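Local coordinates for protein halorhodopsin (Halobacterium salinarum, PDB 2JAF) that pumps chloride ions across the cell membrane, powered by light that its bound retinal absorbs, at residues 102-107 against 217-222; 152-155 against 160-163; 67-72 against 117-122. The protein carries 2 engineered substitutions. One frame throughout, in Å; residues are numbered along the deposited sequence.

Interaction 1: 102-107 against 217-222; sequences VRSQWG and GVEGLA. With BOG (octyl beta-D-glucopyranoside), chain F; PLM (palmitic acid), chain E.
Val102 lays its CG1 methyl over CG2 of Val218, 3.8 Å away, the two side chains sliding past each other in opposite directions; Leu97 touches both. Two residues further along the strand, packing gives way to a buried polar link, in which Ser104 OG donates to Glu219 OE1 over 2.9 Å. The hydroxyl stands opposite its own backbone N (chi1 175°) and reaches the carboxylate from above its plane, 42° out of it. Glu219 spans the gap because its chain runs straight beyond CG (chi2 179°), and its other oxygen, OE2, is hydrogen-bonded to Tyr109 OH, so the two oxygens have separate partners that should limit rotation of the group. The backbone behind Glu219 is a type I turn from Gly217 to Gly220. Gly217 O accepts from Gly220 N and, on the opposite face of its plane, from Ala222 N at 2.8 Å. Two amphiphiles, a detergent and a fatty acid, border the contact: the octyl glucoside O2 donates to Gly220 O over 3.2 Å, and C2 of the palmitic acid lies over one face of the Trp106 indole, toward its rim, 3.5 Å from Trp106 NE1. Strand 101-104 pairs antiparallel with strand 87-90, and this B-C loop hairpin, here fastened to the loop after helix 193-216, is typical of the extracellular cap of the seven-helix microbial rhodopsins.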
ATOM      1  N   VAL A 102     -22.171   6.026  17.409  1.00 30.14           N
ATOM      2  CA  VAL A 102     -20.995   6.301  18.221  1.00 28.04           C
ATOM      3  C   VAL A 102     -19.902   6.921  17.362  1.00 26.27           C
ATOM      4  O   VAL A 102     -19.800   6.644  16.167  1.00 23.78           O
ATOM      5  CB  VAL A 102     -20.448   5.017  18.895  1.00 28.82           C
ATOM      6  CG1 VAL A 102     -21.537   4.369  19.737  1.00 28.74           C
ATOM      7  CG2 VAL A 102     -19.925   4.057  17.851  1.00 30.66           C
ATOM      8  N   ARG A 103     -19.094   7.773  17.980  1.00 26.99           N
ATOM      9  CA  ARG A 103     -18.002   8.443  17.289  1.00 26.89           C
ATOM     10  C   ARG A 103     -16.830   7.484  17.103  1.00 27.78           C
ATOM     11  O   ARG A 103     -16.269   6.974  18.080  1.00 29.82           O
ATOM     12  CB  ARG A 103     -17.571   9.669  18.105  1.00 29.72           C
ATOM     13  CG  ARG A 103     -16.405  10.453  17.539  1.00 29.96           C
ATOM     14  CD  ARG A 103     -16.045  11.599  18.479  1.00 28.74           C
ATOM     15  NE  ARG A 103     -17.034  12.670  18.434  1.00 30.41           N
ATOM     16  CZ  ARG A 103     -16.923  13.755  17.674  1.00 30.08           C
ATOM     17  NH1 ARG A 103     -15.860  13.919  16.896  1.00 30.20           N
ATOM     18  NH2 ARG A 103     -17.875  14.677  17.695  1.00 31.09           N
ATOM     19  N   SER A 104     -16.460   7.244  15.846  1.00 25.92           N
ATOM     20  CA  SER A 104     -15.356   6.344  15.524  1.00 25.08           C
ATOM     21  C   SER A 104     -14.163   7.093  14.940  1.00 23.94           C
ATOM     22  O   SER A 104     -14.256   7.676  13.863  1.00 24.95           O
ATOM     23  CB  SER A 104     -15.819   5.279  14.523  1.00 26.26           C
ATOM     24  OG  SER A 104     -14.731   4.470  14.106  1.00 25.92           O
ATOM     25  N   GLN A 105     -13.045   7.078  15.658  1.00 22.58           N
ATOM     26  CA  GLN A 105     -11.829   7.742  15.194  1.00 23.54           C
ATOM     27  C   GLN A 105     -11.131   6.754  14.271  1.00 23.43           C
ATOM     28  O   GLN A 105     -10.024   6.293  14.553  1.00 23.31           O
ATOM     29  CB  GLN A 105     -10.921   8.088  16.382  1.00 24.72           C
ATOM     30  CG  GLN A 105     -11.569   8.988  17.432  1.00 25.59           C
ATOM     31  CD  GLN A 105     -10.609   9.391  18.544  1.00 27.11           C
ATOM     32  OE1 GLN A 105      -9.888   8.557  19.094  1.00 27.89           O
ATOM     33  NE2 GLN A 105     -10.609  10.674  18.890  1.00 25.32           N
ATOM     34  N   TRP A 106     -11.786   6.428  13.161  1.00 24.53           N
ATOM     35  CA  TRP A 106     -11.237   5.464  12.218  1.00 23.56           C
ATOM     36  C   TRP A 106      -9.940   5.893  11.546  1.00 22.98           C
ATOM     37  O   TRP A 106      -9.228   5.064  10.976  1.00 22.08           O
ATOM     38  CB  TRP A 106     -12.281   5.078  11.161  1.00 22.63           C
ATOM     39  CG  TRP A 106     -12.782   6.188  10.292  1.00 24.99           C
ATOM     40  CD1 TRP A 106     -13.935   6.906  10.459  1.00 25.83           C
ATOM     41  CD2 TRP A 106     -12.186   6.663   9.081  1.00 24.97           C
ATOM     42  NE1 TRP A 106     -14.094   7.790   9.423  1.00 25.25           N
ATOM     43  CE2 TRP A 106     -13.035   7.665   8.562  1.00 25.80           C
ATOM     44  CE3 TRP A 106     -11.015   6.339   8.382  1.00 26.49           C
ATOM     45  CZ2 TRP A 106     -12.752   8.346   7.375  1.00 25.36           C
ATOM     46  CZ3 TRP A 106     -10.734   7.017   7.202  1.00 25.96           C
ATOM     47  CH2 TRP A 106     -11.602   8.010   6.711  1.00 27.87           C
ATOM     48  N   GLY A 107      -9.632   7.185  11.613  1.00 23.00           N
ATOM     49  CA  GLY A 107      -8.393   7.656  11.029  1.00 22.11           C
ATOM     50  C   GLY A 107      -7.206   7.075  11.784  1.00 24.38           C
ATOM     51  O   GLY A 107      -6.110   6.956  11.237  1.00 22.08           O
ATOM     52  N   GLY A 217     -13.129  -0.184  25.259  1.00 23.98           N
ATOM     53  CA  GLY A 217     -13.810   1.032  24.840  1.00 24.14           C
ATOM     54  C   GLY A 217     -15.147   0.892  24.129  1.00 23.57           C
ATOM     55  O   GLY A 217     -15.656  -0.206  23.913  1.00 22.53           O
ATOM     56  N   VAL A 218     -15.695   2.038  23.733  1.00 25.84           N
ATOM     57  CA  VAL A 218     -16.998   2.128  23.085  1.00 26.76           C
ATOM     58  C   VAL A 218     -17.241   1.298  21.824  1.00 26.22           C
ATOM     59  O   VAL A 218     -18.361   0.849  21.592  1.00 26.91           O
ATOM     60  CB  VAL A 218     -17.342   3.613  22.779  1.00 28.61           C
ATOM     61  CG1 VAL A 218     -16.342   4.191  21.780  1.00 30.57           C
ATOM     62  CG2 VAL A 218     -18.760   3.723  22.247  1.00 32.10           C
ATOM     63  N   GLU A 219     -16.213   1.086  21.012  1.00 26.59           N
ATOM     64  CA  GLU A 219     -16.398   0.312  19.788  1.00 25.80           C
ATOM     65  C   GLU A 219     -16.349  -1.194  20.038  1.00 23.53           C
ATOM     66  O   GLU A 219     -16.790  -1.990  19.203  1.00 21.02           O
ATOM     67  CB  GLU A 219     -15.355   0.739  18.751  1.00 28.21           C
ATOM     68  CG  GLU A 219     -15.491   2.218  18.389  1.00 31.35           C
ATOM     69  CD  GLU A 219     -14.466   2.704  17.382  1.00 33.43           C
ATOM     70  OE1 GLU A 219     -14.647   2.487  16.164  1.00 31.32           O
ATOM     71  OE2 GLU A 219     -13.470   3.313  17.819  1.00 37.49           O
ATOM     72  N   GLY A 220     -15.825  -1.573  21.201  1.00 22.46           N
ATOM     73  CA  GLY A 220     -15.739  -2.978  21.564  1.00 22.30           C
ATOM     74  C   GLY A 220     -16.851  -3.375  22.523  1.00 22.20           C
ATOM     75  O   GLY A 220     -18.028  -3.329  22.163  1.00 21.93           O
ATOM     76  N   LEU A 221     -16.484  -3.756  23.745  1.00 21.31           N
ATOM     77  CA  LEU A 221     -17.460  -4.162  24.748  1.00 22.80           C
ATOM     78  C   LEU A 221     -18.172  -2.970  25.379  1.00 22.07           C
ATOM     79  O   LEU A 221     -19.208  -3.126  26.030  1.00 23.34           O
ATOM     80  CB  LEU A 221     -16.774  -4.976  25.849  1.00 22.42           C
ATOM     81  CG  LEU A 221     -16.111  -6.301  25.450  1.00 23.91           C
ATOM     82  CD1 LEU A 221     -15.327  -6.854  26.632  1.00 24.06           C
ATOM     83  CD2 LEU A 221     -17.168  -7.300  24.989  1.00 24.80           C
ATOM     84  N   ALA A 222     -17.603  -1.784  25.194  1.00 21.34           N
ATOM     85  CA  ALA A 222     -18.158  -0.559  25.757  1.00 22.98           C
ATOM     86  C   ALA A 222     -18.241  -0.607  27.288  1.00 24.12           C
ATOM     87  O   ALA A 222     -19.237  -0.192  27.885  1.00 23.68           O
ATOM     88  CB  ALA A 222     -19.542  -0.271  25.149  1.00 22.86           C
TER
HETATM   89  C1  BOG F 801     -20.070  -8.288  23.186  1.00 55.99           C
HETATM   90  O1  BOG F 801     -19.675  -9.118  22.091  1.00 56.88           O
HETATM   91  C2  BOG F 801     -20.354  -6.831  22.686  1.00 55.92           C
HETATM   92  O2  BOG F 801     -19.186  -6.295  22.057  1.00 52.00           O
HETATM   93  C3  BOG F 801     -20.794  -5.950  23.898  1.00 55.97           C
HETATM   94  O3  BOG F 801     -21.056  -4.615  23.474  1.00 54.75           O
HETATM   95  C4  BOG F 801     -22.063  -6.573  24.530  1.00 57.30           C
HETATM   96  O4  BOG F 801     -22.510  -5.793  25.644  1.00 58.64           O
HETATM   97  C5  BOG F 801     -21.762  -8.038  24.993  1.00 57.60           C
HETATM   98  O5  BOG F 801     -21.293  -8.826  23.846  1.00 57.23           O
HETATM   99  C6  BOG F 801     -23.018  -8.687  25.603  1.00 59.11           C
HETATM  100  O6  BOG F 801     -23.970  -9.067  24.602  1.00 60.26           O
HETATM  101  C1' BOG F 801     -19.396 -10.459  22.495  1.00 55.32           C
HETATM  102  C2' BOG F 801     -18.501 -11.120  21.479  1.00 54.97           C
HETATM  103  C3' BOG F 801     -17.109 -11.202  22.044  1.00 54.39           C
HETATM  104  C4' BOG F 801     -16.133 -11.860  21.091  1.00 54.57           C
HETATM  105  C5' BOG F 801     -14.740 -11.918  21.702  1.00 54.83           C
HETATM  106  C6' BOG F 801     -13.701 -12.238  20.642  1.00 54.77           C
HETATM  107  C7' BOG F 801     -12.313 -12.300  21.214  1.00 54.59           C
HETATM  108  C8' BOG F 801     -11.317 -12.621  20.124  1.00 54.34           C
HETATM  109  C1  PLM E 701     -17.009   6.343   7.043  1.00 64.98           C
HETATM  110  O1  PLM E 701     -17.143   7.570   7.217  1.00 66.19           O
HETATM  111  O2  PLM E 701     -17.987   5.573   6.923  1.00 65.91           O
HETATM  112  C2  PLM E 701     -15.593   5.792   6.980  1.00 64.58           C
HETATM  113  C3  PLM E 701     -15.065   5.286   5.640  1.00 63.45           C
HETATM  114  C4  PLM E 701     -13.623   4.835   5.857  1.00 63.12           C
HETATM  115  C5  PLM E 701     -12.906   4.296   4.632  1.00 63.30           C
HETATM  116  C6  PLM E 701     -12.298   5.385   3.772  1.00 64.16           C
HETATM  117  C7  PLM E 701     -10.785   5.294   3.677  1.00 64.16           C
HETATM  118  C8  PLM E 701     -10.220   6.392   2.801  1.00 64.29           C
HETATM  119  C9  PLM E 701      -8.707   6.263   2.705  1.00 63.79           C
HETATM  120  CA  PLM E 701      -8.091   7.342   1.834  1.00 64.41           C
HETATM  121  CB  PLM E 701      -6.620   7.222   1.463  1.00 64.26           C
HETATM  122  CC  PLM E 701      -6.227   5.990   0.666  1.00 64.87           C
HETATM  123  CD  PLM E 701      -4.751   6.034   0.324  1.00 64.93           C
HETATM  124  CE  PLM E 701      -4.348   4.796  -0.477  1.00 64.88           C
HETATM  125  CF  PLM E 701      -2.989   4.330   0.031  1.00 64.95           C
HETATM  126  CG  PLM E 701      -2.519   3.087  -0.707  1.00 65.31           C

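Interaction 2: 152-155 against 160-163; sequences AMTT and FRWA. With BOG (octyl beta-D-glucopyranoside), chain F.
The guanidinium of Arg161 is turned edge-on to the end of helix 131-153, where its NH1 grips two backbone carbonyls at once. Thr154 O lies in the guanidinium plane, 2.8 Å from NH1, with the C=O pointing fairly directly at the donor (151°). Ala152 O, 3.0 Å from NH1, is met quite differently: the nitrogen stands above the carbonyl plane, 60° out of it. A water completes the bridge by donating to Ala152 O and accepting from Arg161 NH2 over 2.9 Å. CG of Arg161 passes 4.0 Å from CB of Thr154, and the bend at chi3 (65°) then turns the guanidinium toward the two carbonyl oxygens. Thr154 sends CG2 to within 3.7 Å of Phe160 CB, crossing it at a slant, while its hydroxyl turns back to Ala150 O. On another side of helix 158-180, Trp162 NE1 donates to octyl glucoside O2, and the alkyl tail runs over one face of the indole. With an alanine here in place of Arg161, the carbonyls of Ala152 and Thr154 would probably lose their shared donor and the bridging water one of its anchors. Arg161 NH2 also reaches Glu219 O, so a single cation gathers carbonyl oxygens from the end of helix 131-153 and from the loop after helix 193-216; its positive charge is likely to offset the partial negative charge where helix 131-153 ends.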
ATOM      1  N   ALA A 152     -14.108  -1.983  13.002  1.00 20.61           N
ATOM      2  CA  ALA A 152     -14.755  -0.735  13.398  1.00 20.92           C
ATOM      3  C   ALA A 152     -15.851  -0.284  12.428  1.00 21.17           C
ATOM      4  O   ALA A 152     -16.873   0.257  12.845  1.00 22.00           O
ATOM      5  CB  ALA A 152     -13.707   0.368  13.540  1.00 23.72           C
ATOM      6  N   MET A 153     -15.641  -0.508  11.136  1.00 22.39           N
ATOM      7  CA  MET A 153     -16.606  -0.078  10.119  1.00 20.86           C
ATOM      8  C   MET A 153     -17.789  -1.014   9.878  1.00 22.86           C
ATOM      9  O   MET A 153     -18.782  -0.611   9.272  1.00 20.17           O
ATOM     10  CB  MET A 153     -15.889   0.154   8.787  1.00 24.54           C
ATOM     11  CG  MET A 153     -14.840   1.253   8.823  1.00 25.55           C
ATOM     12  SD  MET A 153     -15.514   2.882   9.218  1.00 30.36           S
ATOM     13  CE  MET A 153     -15.217   2.951  11.023  1.00 27.78           C
ATOM     14  N   THR A 154     -17.686  -2.260  10.339  1.00 22.27           N
ATOM     15  CA  THR A 154     -18.755  -3.235  10.135  1.00 21.20           C
ATOM     16  C   THR A 154     -19.981  -2.933  10.999  1.00 22.18           C
ATOM     17  O   THR A 154     -19.870  -2.778  12.210  1.00 22.43           O
ATOM     18  CB  THR A 154     -18.229  -4.650  10.421  1.00 22.45           C
ATOM     19  OG1 THR A 154     -17.239  -4.977   9.438  1.00 21.43           O
ATOM     20  CG2 THR A 154     -19.364  -5.683  10.374  1.00 21.60           C
ATOM     21  N   THR A 155     -21.151  -2.856  10.370  1.00 21.41           N
ATOM     22  CA  THR A 155     -22.373  -2.525  11.097  1.00 23.88           C
ATOM     23  C   THR A 155     -23.517  -3.523  10.983  1.00 24.02           C
ATOM     24  O   THR A 155     -24.505  -3.410  11.717  1.00 22.90           O
ATOM     25  CB  THR A 155     -22.933  -1.173  10.627  1.00 27.27           C
ATOM     26  OG1 THR A 155     -23.238  -1.254   9.227  1.00 29.49           O
ATOM     27  CG2 THR A 155     -21.923  -0.060  10.860  1.00 26.56           C
ATOM     28  N   PHE A 160     -19.612 -10.218  13.034  1.00 20.64           N
ATOM     29  CA  PHE A 160     -18.568  -9.857  12.085  1.00 21.21           C
ATOM     30  C   PHE A 160     -17.575  -8.834  12.629  1.00 20.18           C
ATOM     31  O   PHE A 160     -16.396  -8.865  12.269  1.00 22.07           O
ATOM     32  CB  PHE A 160     -19.198  -9.371  10.780  1.00 19.30           C
ATOM     33  CG  PHE A 160     -20.005 -10.430  10.080  1.00 21.95           C
ATOM     34  CD1 PHE A 160     -19.398 -11.603   9.646  1.00 21.41           C
ATOM     35  CD2 PHE A 160     -21.371 -10.262   9.868  1.00 23.12           C
ATOM     36  CE1 PHE A 160     -20.141 -12.602   9.008  1.00 25.42           C
ATOM     37  CE2 PHE A 160     -22.126 -11.254   9.230  1.00 22.72           C
ATOM     38  CZ  PHE A 160     -21.515 -12.422   8.801  1.00 21.30           C
ATOM     39  N   ARG A 161     -18.038  -7.935  13.496  1.00 20.36           N
ATOM     40  CA  ARG A 161     -17.135  -6.951  14.092  1.00 20.66           C
ATOM     41  C   ARG A 161     -16.063  -7.708  14.879  1.00 20.19           C
ATOM     42  O   ARG A 161     -14.869  -7.438  14.745  1.00 20.19           O
ATOM     43  CB  ARG A 161     -17.891  -6.010  15.039  1.00 21.48           C
ATOM     44  CG  ARG A 161     -18.848  -5.043  14.355  1.00 21.11           C
ATOM     45  CD  ARG A 161     -19.558  -4.150  15.371  1.00 18.44           C
ATOM     46  NE  ARG A 161     -18.655  -3.242  16.089  1.00 20.30           N
ATOM     47  CZ  ARG A 161     -18.206  -2.084  15.607  1.00 19.30           C
ATOM     48  NH1 ARG A 161     -18.573  -1.680  14.397  1.00 21.50           N
ATOM     49  NH2 ARG A 161     -17.397  -1.322  16.334  1.00 20.35           N
ATOM     50  N   TRP A 162     -16.491  -8.668  15.692  1.00 20.22           N
ATOM     51  CA  TRP A 162     -15.546  -9.434  16.492  1.00 19.36           C
ATOM     52  C   TRP A 162     -14.743 -10.455  15.699  1.00 20.31           C
ATOM     53  O   TRP A 162     -13.619 -10.798  16.085  1.00 22.61           O
ATOM     54  CB  TRP A 162     -16.265 -10.100  17.669  1.00 20.47           C
ATOM     55  CG  TRP A 162     -16.588  -9.109  18.754  1.00 20.89           C
ATOM     56  CD1 TRP A 162     -17.804  -8.550  19.021  1.00 20.99           C
ATOM     57  CD2 TRP A 162     -15.664  -8.524  19.686  1.00 20.99           C
ATOM     58  NE1 TRP A 162     -17.694  -7.652  20.059  1.00 19.15           N
ATOM     59  CE2 TRP A 162     -16.395  -7.616  20.486  1.00 21.05           C
ATOM     60  CE3 TRP A 162     -14.290  -8.678  19.919  1.00 21.11           C
ATOM     61  CZ2 TRP A 162     -15.797  -6.858  21.508  1.00 20.10           C
ATOM     62  CZ3 TRP A 162     -13.690  -7.924  20.937  1.00 21.46           C
ATOM     63  CH2 TRP A 162     -14.450  -7.025  21.718  1.00 21.31           C
ATOM     64  N   ALA A 163     -15.298 -10.954  14.599  1.00 19.78           N
ATOM     65  CA  ALA A 163     -14.551 -11.902  13.784  1.00 18.43           C
ATOM     66  C   ALA A 163     -13.354 -11.160  13.173  1.00 19.11           C
ATOM     67  O   ALA A 163     -12.256 -11.711  13.068  1.00 20.23           O
ATOM     68  CB  ALA A 163     -15.446 -12.486  12.684  1.00 17.98           C
TER
HETATM   69  C1  BOG F 801     -20.070  -8.288  23.186  1.00 55.99           C
HETATM   70  O1  BOG F 801     -19.675  -9.118  22.091  1.00 56.88           O
HETATM   71  C2  BOG F 801     -20.354  -6.831  22.686  1.00 55.92           C
HETATM   72  O2  BOG F 801     -19.186  -6.295  22.057  1.00 52.00           O
HETATM   73  C3  BOG F 801     -20.794  -5.950  23.898  1.00 55.97           C
HETATM   74  O3  BOG F 801     -21.056  -4.615  23.474  1.00 54.75           O
HETATM   75  C4  BOG F 801     -22.063  -6.573  24.530  1.00 57.30           C
HETATM   76  O4  BOG F 801     -22.510  -5.793  25.644  1.00 58.64           O
HETATM   77  C5  BOG F 801     -21.762  -8.038  24.993  1.00 57.60           C
HETATM   78  O5  BOG F 801     -21.293  -8.826  23.846  1.00 57.23           O
HETATM   79  C6  BOG F 801     -23.018  -8.687  25.603  1.00 59.11           C
HETATM   80  O6  BOG F 801     -23.970  -9.067  24.602  1.00 60.26           O
HETATM   81  C1' BOG F 801     -19.396 -10.459  22.495  1.00 55.32           C
HETATM   82  C2' BOG F 801     -18.501 -11.120  21.479  1.00 54.97           C
HETATM   83  C3' BOG F 801     -17.109 -11.202  22.044  1.00 54.39           C
HETATM   84  C4' BOG F 801     -16.133 -11.860  21.091  1.00 54.57           C
HETATM   85  C5' BOG F 801     -14.740 -11.918  21.702  1.00 54.83           C
HETATM   86  C6' BOG F 801     -13.701 -12.238  20.642  1.00 54.77           C
HETATM   87  C7' BOG F 801     -12.313 -12.300  21.214  1.00 54.59           C
HETATM   88  C8' BOG F 801     -11.317 -12.621  20.124  1.00 54.34           C
HETATM   89  O   HOH W   1     -17.016   1.455  15.439  1.00 31.09           O

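Interaction 3: 67-72 against 117-122; sequences LMIPLV and PMILLA
Met68 and Ile69 meet Met118 and Ile119 in a wholly apolar, buried contact between two neighbouring transmembrane helices, 58-82 and 106-127, of the seven-helix bundle of a microbial rhodopsin. The two short segments run almost exactly antiparallel (172°), with their axes 9.3 Å apart at closest approach, and no hydrogen bond crosses between them; at this spacing the helices meet through side chains alone, in a few loose apolar contacts. Each helix is kinked here: the N of Ile69 and of Pro70 lacks a bond to the preceding turn, and so does that of Pro117. On the flank toward the third subunit, another copy of the protein, Met68 reaches across with CE, which stands 4.4 Å from Met118 SD, although the end of Met118 leads away. Met68 there packs on Thr136 of that subunit and Met118 on its Ala139, so the seam continues into the interface between subunits; a palmitic acid also touches Met118. The other flank faces the chromophore. Ile119 belongs to the retinal pocket and touches the retinal as well as Phe245, while Ile69 lies against Lys242, probably the lysine that carries retinal in this family. Ile69 thus backs Ile119, consistent with a second-layer position behind the retinal pocket. Its CG1 points away from its own carbonyl carbon (chi1 -69°) and passes 4.4 Å from Met118 CB, after which the chain stays extended to its tip. There the two isoleucines cross at about a right angle, with Ile69 CD1 set 4.0 Å from Ile119 CG1.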
ATOM      1  N   LEU A  67      12.544   9.523  12.009  1.00 32.37           N
ATOM      2  CA  LEU A  67      11.975  10.862  11.892  1.00 32.91           C
ATOM      3  C   LEU A  67      10.538  10.834  11.391  1.00 31.52           C
ATOM      4  O   LEU A  67       9.717  11.671  11.768  1.00 32.29           O
ATOM      5  CB  LEU A  67      12.808  11.714  10.927  1.00 34.76           C
ATOM      6  CG  LEU A  67      14.028  12.430  11.504  1.00 37.14           C
ATOM      7  CD1 LEU A  67      14.795  13.120  10.383  1.00 38.21           C
ATOM      8  CD2 LEU A  67      13.569  13.446  12.547  1.00 37.73           C
ATOM      9  N   MET A  68      10.237   9.871  10.536  1.00 29.99           N
ATOM     10  CA  MET A  68       8.901   9.778   9.974  1.00 29.31           C
ATOM     11  C   MET A  68       7.833   9.207  10.881  1.00 28.24           C
ATOM     12  O   MET A  68       6.650   9.360  10.600  1.00 27.54           O
ATOM     13  CB  MET A  68       8.940   8.989   8.685  1.00 30.02           C
ATOM     14  CG  MET A  68       9.517   9.799   7.552  1.00 33.79           C
ATOM     15  SD  MET A  68       9.164   8.977   6.039  1.00 33.41           S
ATOM     16  CE  MET A  68      10.579   7.897   5.953  1.00 32.97           C
ATOM     17  N   ILE A  69       8.238   8.545  11.958  1.00 25.89           N
ATOM     18  CA  ILE A  69       7.255   7.992  12.876  1.00 24.08           C
ATOM     19  C   ILE A  69       6.395   9.134  13.408  1.00 24.06           C
ATOM     20  O   ILE A  69       5.168   9.067  13.345  1.00 22.79           O
ATOM     21  CB  ILE A  69       7.939   7.214  14.025  1.00 24.85           C
ATOM     22  CG1 ILE A  69       8.577   5.943  13.454  1.00 24.74           C
ATOM     23  CG2 ILE A  69       6.923   6.875  15.118  1.00 23.79           C
ATOM     24  CD1 ILE A  69       9.496   5.204  14.410  1.00 26.06           C
ATOM     25  N   PRO A  70       7.020  10.210  13.923  1.00 24.72           N
ATOM     26  CA  PRO A  70       6.188  11.306  14.425  1.00 24.50           C
ATOM     27  C   PRO A  70       5.559  12.121  13.292  1.00 26.18           C
ATOM     28  O   PRO A  70       4.542  12.787  13.491  1.00 24.57           O
ATOM     29  CB  PRO A  70       7.161  12.118  15.279  1.00 25.72           C
ATOM     30  CG  PRO A  70       8.482  11.883  14.604  1.00 24.42           C
ATOM     31  CD  PRO A  70       8.432  10.406  14.305  1.00 23.69           C
ATOM     32  N   LEU A  71       6.158  12.060  12.103  1.00 26.31           N
ATOM     33  CA  LEU A  71       5.617  12.777  10.947  1.00 26.66           C
ATOM     34  C   LEU A  71       4.269  12.165  10.561  1.00 25.18           C
ATOM     35  O   LEU A  71       3.297  12.884  10.325  1.00 25.50           O
ATOM     36  CB  LEU A  71       6.583  12.702   9.766  1.00 28.39           C
ATOM     37  CG  LEU A  71       7.754  13.686   9.812  1.00 31.69           C
ATOM     38  CD1 LEU A  71       8.744  13.366   8.702  1.00 33.13           C
ATOM     39  CD2 LEU A  71       7.218  15.106   9.670  1.00 32.59           C
ATOM     40  N   VAL A  72       4.216  10.836  10.503  1.00 21.97           N
ATOM     41  CA  VAL A  72       2.968  10.144  10.170  1.00 22.16           C
ATOM     42  C   VAL A  72       1.962  10.371  11.300  1.00 21.38           C
ATOM     43  O   VAL A  72       0.758  10.541  11.064  1.00 22.36           O
ATOM     44  CB  VAL A  72       3.195   8.620  10.000  1.00 22.91           C
ATOM     45  CG1 VAL A  72       1.859   7.913   9.688  1.00 20.66           C
ATOM     46  CG2 VAL A  72       4.206   8.371   8.887  1.00 20.45           C
ATOM     47  N   PRO A 117       4.277   0.228  10.046  1.00 22.75           N
ATOM     48  CA  PRO A 117       5.295  -0.370   9.178  1.00 24.20           C
ATOM     49  C   PRO A 117       6.618   0.404   9.310  1.00 25.49           C
ATOM     50  O   PRO A 117       7.703  -0.166   9.177  1.00 26.35           O
ATOM     51  CB  PRO A 117       4.669  -0.249   7.790  1.00 24.93           C
ATOM     52  CG  PRO A 117       3.223  -0.468   8.084  1.00 24.39           C
ATOM     53  CD  PRO A 117       3.013   0.410   9.308  1.00 23.81           C
ATOM     54  N   MET A 118       6.530   1.703   9.587  1.00 26.40           N
ATOM     55  CA  MET A 118       7.742   2.501   9.756  1.00 29.58           C
ATOM     56  C   MET A 118       8.457   2.143  11.055  1.00 27.64           C
ATOM     57  O   MET A 118       9.688   2.144  11.119  1.00 29.04           O
ATOM     58  CB  MET A 118       7.421   3.995   9.707  1.00 32.23           C
ATOM     59  CG  MET A 118       7.234   4.515   8.289  1.00 36.03           C
ATOM     60  SD  MET A 118       8.659   4.121   7.232  1.00 39.59           S
ATOM     61  CE  MET A 118       8.106   2.603   6.476  1.00 40.17           C
ATOM     62  N   ILE A 119       7.688   1.831  12.094  1.00 25.69           N
ATOM     63  CA  ILE A 119       8.282   1.425  13.366  1.00 23.68           C
ATOM     64  C   ILE A 119       9.035   0.119  13.121  1.00 23.89           C
ATOM     65  O   ILE A 119      10.175  -0.051  13.567  1.00 24.51           O
ATOM     66  CB  ILE A 119       7.195   1.192  14.455  1.00 22.32           C
ATOM     67  CG1 ILE A 119       6.537   2.518  14.840  1.00 23.65           C
ATOM     68  CG2 ILE A 119       7.811   0.524  15.690  1.00 24.05           C
ATOM     69  CD1 ILE A 119       5.379   2.370  15.840  1.00 22.62           C
ATOM     70  N   LEU A 120       8.392  -0.801  12.403  1.00 25.20           N
ATOM     71  CA  LEU A 120       8.991  -2.097  12.095  1.00 25.66           C
ATOM     72  C   LEU A 120      10.192  -1.951  11.158  1.00 25.26           C
ATOM     73  O   LEU A 120      11.151  -2.716  11.239  1.00 26.43           O
ATOM     74  CB  LEU A 120       7.933  -3.026  11.482  1.00 24.96           C
ATOM     75  CG  LEU A 120       6.772  -3.345  12.443  1.00 26.35           C
ATOM     76  CD1 LEU A 120       5.651  -4.085  11.717  1.00 24.40           C
ATOM     77  CD2 LEU A 120       7.298  -4.183  13.606  1.00 27.28           C
ATOM     78  N   LEU A 121      10.137  -0.967  10.268  1.00 27.34           N
ATOM     79  CA  LEU A 121      11.244  -0.726   9.351  1.00 29.32           C
ATOM     80  C   LEU A 121      12.462  -0.277  10.160  1.00 28.26           C
ATOM     81  O   LEU A 121      13.571  -0.778   9.969  1.00 28.96           O
ATOM     82  CB  LEU A 121      10.872   0.356   8.331  1.00 29.97           C
ATOM     83  CG  LEU A 121      12.014   0.803   7.410  1.00 32.08           C
ATOM     84  CD1 LEU A 121      12.551  -0.391   6.626  1.00 32.78           C
ATOM     85  CD2 LEU A 121      11.518   1.889   6.475  1.00 34.25           C
ATOM     86  N   ALA A 122      12.246   0.663  11.076  1.00 27.42           N
ATOM     87  CA  ALA A 122      13.331   1.167  11.913  1.00 26.76           C
ATOM     88  C   ALA A 122      13.949   0.042  12.732  1.00 27.43           C
ATOM     89  O   ALA A 122      15.172  -0.097  12.793  1.00 27.83           O
ATOM     90  CB  ALA A 122      12.817   2.270  12.838  1.00 25.93           C
TER

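How the interactions relate
From the N terminus, 67-72 opens interaction 3, which closes at 117-122 and joins helix 58-82 to helix 106-127. Before it closes, 102-107 has opened interaction 1, so these two cross; they share helix 106-127 but lie about 25 Å apart, centre to centre. Interaction 1 closes only at 217-222, after most of the bundle has been traversed. Within that long span falls interaction 2, a short closure joining helix 131-153 to helix 158-180, in series with interaction 3. Interactions 1 and 2 touch, partly through Met153 CE against Trp106 CB, and both meet the octyl glucoside. Together they knit one end of the bundle, whereas interaction 3 joins two helices deeper in it, away from that end.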